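Local coordinates for autoinducer synthesis protein lasI (Pseudomonas aeruginosa, PDB 1RO5) that synthesises the quorum-sensing signal N-(3-oxododecanoyl)homoserine lactone from S-adenosyl-L-methionine and an acyl chain delivered by acyl-carrier protein, at residues K34-S39 with E171-L176; F105-G110 with S118-E123. One frame throughout, in Å; residues are numbered along the deposited sequence. Where two conformers were deposited one is given.

In the fold
Both interactions reach the same mixed sheet of the alpha-beta-alpha sandwich, with centres 18 Å apart and nearest atoms about 7 Å apart, so they do not touch. Interaction 1 ties the loop after helix 16-30 to strand 171-179, 132 residues later at the closest ends. Interaction 2 falls between these two segments in sequence and is local: strand 99-107 meets helix 118-133 after a ten-residue loop. Strand 139-145 links them, pairing in parallel with 99-107 and antiparallel with 171-179. One contact thus sets an early loop against strand 171-179, and the other seats a helix on the sheet.

Interaction 1: residues K34-S39 with E171-L176. With SO4 (sulfate ion), chain B.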
loop_
_atom_site.group_PDB
_atom_site.type_symbol
_atom_site.label_atom_id
_atom_site.label_comp_id
_atom_site.label_asym_id
_atom_site.label_seq_id
_atom_site.Cartn_x
_atom_site.Cartn_y
_atom_site.Cartn_z
ATOM N N LYS A 34 -16.659 2.045 -7.822
ATOM C CA LYS A 34 -16.900 3.467 -7.918
ATOM C C LYS A 34 -16.400 4.158 -6.676
ATOM O O LYS A 34 -16.261 3.556 -5.598
ATOM C CB LYS A 34 -18.400 3.804 -8.175
ATOM C CG LYS A 34 -19.060 3.065 -9.395
ATOM C CD LYS A 34 -19.105 3.952 -10.657
ATOM C CE LYS A 34 -20.485 4.794 -10.681
ATOM N NZ LYS A 34 -20.497 5.956 -11.690
ATOM N N GLY A 35 -16.031 5.413 -6.882
ATOM C CA GLY A 35 -15.620 6.305 -5.824
ATOM C C GLY A 35 -14.097 6.267 -5.566
ATOM O O GLY A 35 -13.548 7.215 -4.911
ATOM N N TRP A 36 -13.400 5.233 -6.118
ATOM C CA TRP A 36 -11.970 5.139 -5.846
ATOM C C TRP A 36 -11.119 5.716 -6.976
ATOM O O TRP A 36 -9.835 5.455 -7.040
ATOM C CB TRP A 36 -11.620 3.714 -5.479
ATOM C CG TRP A 36 -12.140 3.365 -4.124
ATOM C CD1 TRP A 36 -13.482 3.017 -3.788
ATOM C CD2 TRP A 36 -11.405 3.297 -2.903
ATOM N NE1 TRP A 36 -13.572 2.765 -2.436
ATOM C CE2 TRP A 36 -12.321 2.893 -1.872
ATOM C CE3 TRP A 36 -10.082 3.522 -2.558
ATOM C CZ2 TRP A 36 -11.937 2.767 -0.545
ATOM C CZ3 TRP A 36 -9.714 3.366 -1.221
ATOM C CH2 TRP A 36 -10.626 2.985 -0.247
ATOM N N ASP A 37 -11.795 6.560 -7.818
ATOM C CA ASP A 37 -11.136 7.209 -8.948
ATOM C C ASP A 37 -10.357 6.200 -9.833
ATOM O O ASP A 37 -9.164 6.398 -10.137
ATOM C CB ASP A 37 -10.139 8.215 -8.392
ATOM C CG ASP A 37 -10.203 9.490 -9.115
ATOM O OD1 ASP A 37 -10.504 9.439 -10.313
ATOM O OD2 ASP A 37 -10.021 10.584 -8.609
ATOM N N VAL A 38 -11.028 5.115 -10.203
ATOM C CA VAL A 38 -10.485 4.055 -10.937
ATOM C C VAL A 38 -10.648 4.296 -12.407
ATOM O O VAL A 38 -11.696 4.736 -12.886
ATOM C CB VAL A 38 -11.252 2.731 -10.543
ATOM C CG1 VAL A 38 -11.044 1.565 -11.579
ATOM C CG2 VAL A 38 -10.947 2.340 -9.127
ATOM N N SER A 39 -9.618 3.932 -13.175
ATOM C CA SER A 39 -9.695 3.946 -14.652
ATOM C C SER A 39 -9.020 2.662 -15.084
ATOM O O SER A 39 -7.877 2.353 -14.648
ATOM C CB SER A 39 -8.898 5.178 -15.243
ATOM O OG SER A 39 -9.677 6.433 -15.295
ATOM N N GLU A 171 -17.733 1.087 0.076
ATOM C CA GLU A 171 -16.864 0.843 1.264
ATOM C C GLU A 171 -17.055 1.962 2.330
ATOM O O GLU A 171 -17.504 3.081 2.008
ATOM C CB GLU A 171 -15.372 0.752 0.891
ATOM C CG GLU A 171 -14.988 -0.193 -0.261
ATOM C CD GLU A 171 -15.248 -1.654 0.012
ATOM O OE1 GLU A 171 -15.188 -2.439 -0.934
ATOM O OE2 GLU A 171 -15.528 -2.060 1.175
ATOM N N ARG A 172 -16.679 1.636 3.571
ATOM C CA ARG A 172 -16.371 2.603 4.602
ATOM C C ARG A 172 -14.896 2.856 4.592
ATOM O O ARG A 172 -14.093 2.032 4.995
ATOM C CB ARG A 172 -16.848 2.108 5.967
ATOM C CG ARG A 172 -18.431 2.104 6.033
ATOM C CD ARG A 172 -19.009 1.660 7.396
ATOM N NE ARG A 172 -18.431 0.345 7.736
ATOM C CZ ARG A 172 -18.054 -0.011 8.947
ATOM N NH1 ARG A 172 -18.173 0.876 9.974
ATOM N NH2 ARG A 172 -17.516 -1.239 9.108
ATOM N N ALA A 173 -14.511 4.000 4.123
ATOM C CA ALA A 173 -13.067 4.249 3.893
ATOM C C ALA A 173 -12.586 5.169 4.970
ATOM O O ALA A 173 -13.378 5.930 5.474
ATOM C CB ALA A 173 -12.877 4.903 2.561
ATOM N N VAL A 174 -11.294 5.147 5.304
ATOM C CA VAL A 174 -10.738 6.036 6.267
ATOM C C VAL A 174 -9.302 6.330 5.839
ATOM O O VAL A 174 -8.689 5.497 5.172
ATOM C CB VAL A 174 -10.774 5.275 7.666
ATOM C CG1 VAL A 174 -10.099 3.798 7.572
ATOM C CG2 VAL A 174 -10.236 6.109 8.822
ATOM N N ALA A 175 -8.737 7.481 6.238
ATOM C CA ALA A 175 -7.320 7.849 6.081
ATOM C C ALA A 175 -6.584 7.491 7.348
ATOM O O ALA A 175 -6.948 7.963 8.451
ATOM C CB ALA A 175 -7.142 9.390 5.874
ATOM N N LEU A 176 -5.510 6.704 7.203
ATOM C CA LEU A 176 -4.752 6.309 8.325
ATOM C C LEU A 176 -3.341 6.907 8.343
ATOM O O LEU A 176 -2.734 7.082 7.309
ATOM C CB LEU A 176 -4.629 4.792 8.228
ATOM C CG LEU A 176 -5.927 4.008 8.290
ATOM C CD1 LEU A 176 -5.478 2.590 8.204
ATOM C CD2 LEU A 176 -6.736 4.202 9.588
HETATM S S SO4 B . -14.991 7.029 -9.595
HETATM O O1 SO4 B . -14.772 7.985 -10.672
HETATM O O2 SO4 B . -14.446 7.674 -8.379
HETATM O O3 SO4 B . -14.336 5.666 -9.790
HETATM O O4 SO4 B . -16.467 6.714 -9.646
#
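The loop around W36 has no regular structure, whereas E171 and A173 belong to an extended strand; their backbones stay well separated, with W36 CA 9.8 Å from A173 CA, and no hydrogen bond joins the two segments. E171 and A173, two residues apart, both direct their CB toward the loop, while R172 and V174 point away. The long indole of W36 bridges the gap. With CG anti to the carbonyl carbon (chi1 -72°), the ring reaches the strand through its NE1 and CZ2 side: CZ2 lies 3.9 Å from A173 CB, and NE1 lies 3.9 Å from E171 CG. Both partners approach the ring obliquely. The E171 side chain crosses the indole at about a right angle and offers its CG methylene, its carboxylate plane turned 72° from the ring. Beyond the strand segment, NE1 makes a weak hydrogen bond to I168 O, R33 adds a cation-pi contact and F84 meets the ring edge-to-face.

On the loop itself, a sulfate, probably from the crystallisation liquor, is gripped by backbone amides: G35 N to O4 (3.1 Å), D37 N to O2 (2.9 Å) and, weakly, V38 N to O3. Between the two segments the contact is therefore dispersive, made by one buried indole against aliphatic carbons, while the amides of G35, D37 and, weakly, V38 bind the anion.

Interaction 2: residues F105-G110 with S118-E123; sequences FAINSG and SDCTLE
I107, near the end of strand 99-107, meets C120 and T121 on the first turn of helix 118-133, inside a beta-alpha-beta unit whose second strand, 139-145, runs parallel beside the first. The family belongs to the acetyltransferase clan, and in related GNAT enzymes the corresponding loop between strand and helix binds the pyrophosphate of coenzyme A; the connection here may similarly receive the phosphopantetheine of the acyl-carrier protein.

The backbones keep the spacing of a helix laid on a sheet. I107 CA and C120 CA, the nearest pair, are 8.3 Å apart, and no hydrogen bond crosses between the segments. Within the helix the regular pattern is already under way, with L122 N bonded to S118 O and E123 N to D119 O.

Apolar contact comes from a single side chain of the strand. I107 sends its CG1 branch toward the helix, and because chi2 is extended (-175°) the terminal CD1 stands far enough forward to reach C120 SG at 4.0 Å. With SG anti to the backbone N (chi1 -174°), the thiol is directed at CD1. On the sheet I107 also lies against W69, while the neighbouring A106 packs on helix 16-30.

The T121 hydroxyl also meets CD1, without a hydrogen bond across the contact. Its OG1 is hydrogen-bonded to F117 O, just before the helix, so the hydroxyl already has a partner and offers the isoleucine no more than van der Waals contact. The two side chains cross at about a right angle, CD1 resting 3.7 Å from OG1. Seen from CD1, the directions to C120 SG and T121 OG1 are about 92° apart, so the methyl meets the two atoms in nearly perpendicular directions.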
loop_
_atom_site.group_PDB
_atom_site.type_symbol
_atom_site.label_atom_id
_atom_site.label_comp_id
_atom_site.label_asym_id
_atom_site.label_seq_id
_atom_site.Cartn_x
_atom_site.Cartn_y
_atom_site.Cartn_z
ATOM N N PHE A 105 -3.848 -1.255 -2.729
ATOM C CA PHE A 105 -3.594 -2.588 -2.197
ATOM C C PHE A 105 -4.354 -3.543 -2.969
ATOM O O PHE A 105 -5.527 -3.519 -2.925
ATOM C CB PHE A 105 -3.933 -2.884 -0.688
ATOM C CG PHE A 105 -3.619 -1.792 0.260
ATOM C CD1 PHE A 105 -2.851 -0.706 -0.139
ATOM C CD2 PHE A 105 -4.209 -1.781 1.511
ATOM C CE1 PHE A 105 -2.623 0.410 0.727
ATOM C CE2 PHE A 105 -3.952 -0.703 2.396
ATOM C CZ PHE A 105 -3.136 0.394 1.958
ATOM N N ALA A 106 -3.724 -4.469 -3.625
ATOM C CA ALA A 106 -4.448 -5.389 -4.449
ATOM C C ALA A 106 -3.827 -6.779 -4.220
ATOM O O ALA A 106 -2.630 -6.961 -4.449
ATOM C CB ALA A 106 -4.323 -4.966 -6.020
ATOM N N ILE A 107 -4.657 -7.747 -3.785
ATOM C CA ILE A 107 -4.228 -9.137 -3.489
ATOM C C ILE A 107 -5.079 -10.103 -4.262
ATOM O O ILE A 107 -6.298 -10.052 -4.199
ATOM C CB ILE A 107 -4.230 -9.451 -1.923
ATOM C CG1 ILE A 107 -3.143 -8.639 -1.242
ATOM C CG2 ILE A 107 -3.873 -10.920 -1.647
ATOM C CD1 ILE A 107 -3.003 -8.947 0.127
ATOM N N ASN A 108 -4.430 -10.960 -5.014
ATOM C CA ASN A 108 -5.130 -11.937 -5.779
ATOM C C ASN A 108 -5.942 -12.827 -4.802
ATOM O O ASN A 108 -5.388 -13.472 -3.800
ATOM C CB ASN A 108 -4.195 -12.786 -6.605
ATOM C CG ASN A 108 -4.955 -13.842 -7.423
ATOM O OD1 ASN A 108 -6.135 -13.660 -7.806
ATOM N ND2 ASN A 108 -4.288 -14.942 -7.704
ATOM N N SER A 109 -7.247 -12.850 -5.088
ATOM C CA SER A 109 -8.180 -13.543 -4.192
ATOM C C SER A 109 -8.403 -15.096 -4.451
ATOM O O SER A 109 -8.685 -15.795 -3.438
ATOM C CB SER A 109 -9.492 -12.773 -4.221
ATOM O OG SER A 109 -10.177 -13.089 -5.439
ATOM N N GLY A 110 -8.275 -15.566 -5.734
ATOM C CA GLY A 110 -8.312 -16.962 -6.183
ATOM C C GLY A 110 -7.638 -18.061 -5.329
ATOM O O GLY A 110 -7.086 -17.812 -4.209
ATOM N N SER A 118 -4.382 -12.638 5.634
ATOM C CA SER A 118 -4.067 -11.897 6.887
ATOM C C SER A 118 -2.559 -11.662 6.783
ATOM O O SER A 118 -2.089 -10.512 6.785
ATOM C CB SER A 118 -4.411 -12.724 8.170
ATOM O OG SER A 118 -5.507 -13.667 7.982
ATOM N N ASP A 119 -1.848 -12.776 6.588
ATOM C CA ASP A 119 -0.394 -12.853 6.484
ATOM C C ASP A 119 0.261 -12.291 5.230
ATOM O O ASP A 119 1.328 -11.665 5.318
ATOM C CB ASP A 119 0.038 -14.298 6.584
ATOM C CG ASP A 119 -0.324 -14.880 7.883
ATOM O OD1 ASP A 119 0.375 -15.836 8.297
ATOM O OD2 ASP A 119 -1.281 -14.430 8.567
ATOM N N CYS A 120 -0.324 -12.568 4.067
ATOM C CA CYS A 120 0.197 -11.987 2.872
ATOM C C CYS A 120 0.463 -10.541 3.225
ATOM O O CYS A 120 1.594 -10.051 3.038
ATOM C CB CYS A 120 -0.754 -12.076 1.695
ATOM S SG CYS A 120 0.079 -11.460 0.214
ATOM N N THR A 121 -0.553 -9.885 3.775
ATOM C CA THR A 121 -0.418 -8.509 4.205
ATOM C C THR A 121 0.710 -8.260 5.220
ATOM O O THR A 121 1.425 -7.282 5.108
ATOM C CB THR A 121 -1.770 -7.999 4.723
ATOM O OG1 THR A 121 -2.790 -8.383 3.754
ATOM C CG2 THR A 121 -1.816 -6.349 4.821
ATOM N N LEU A 122 0.829 -9.135 6.212
ATOM C CA LEU A 122 1.871 -9.069 7.194
ATOM C C LEU A 122 3.185 -8.954 6.472
ATOM O O LEU A 122 3.962 -8.026 6.736
ATOM C CB LEU A 122 1.880 -10.387 8.031
ATOM C CG LEU A 122 3.011 -10.767 9.020
ATOM C CD1 LEU A 122 2.882 -9.876 10.209
ATOM C CD2 LEU A 122 2.872 -12.204 9.440
ATOM N N GLU A 123 3.431 -9.922 5.589
ATOM C CA GLU A 123 4.692 -10.015 4.921
ATOM C C GLU A 123 5.001 -8.754 4.109
ATOM O O GLU A 123 6.146 -8.212 4.122
ATOM C CB GLU A 123 4.724 -11.230 4.034
ATOM C CG GLU A 123 4.921 -12.481 4.824
ATOM C CD GLU A 123 6.288 -12.548 5.474
ATOM O OE1 GLU A 123 6.552 -13.542 6.169
ATOM O OE2 GLU A 123 7.090 -11.617 5.257
#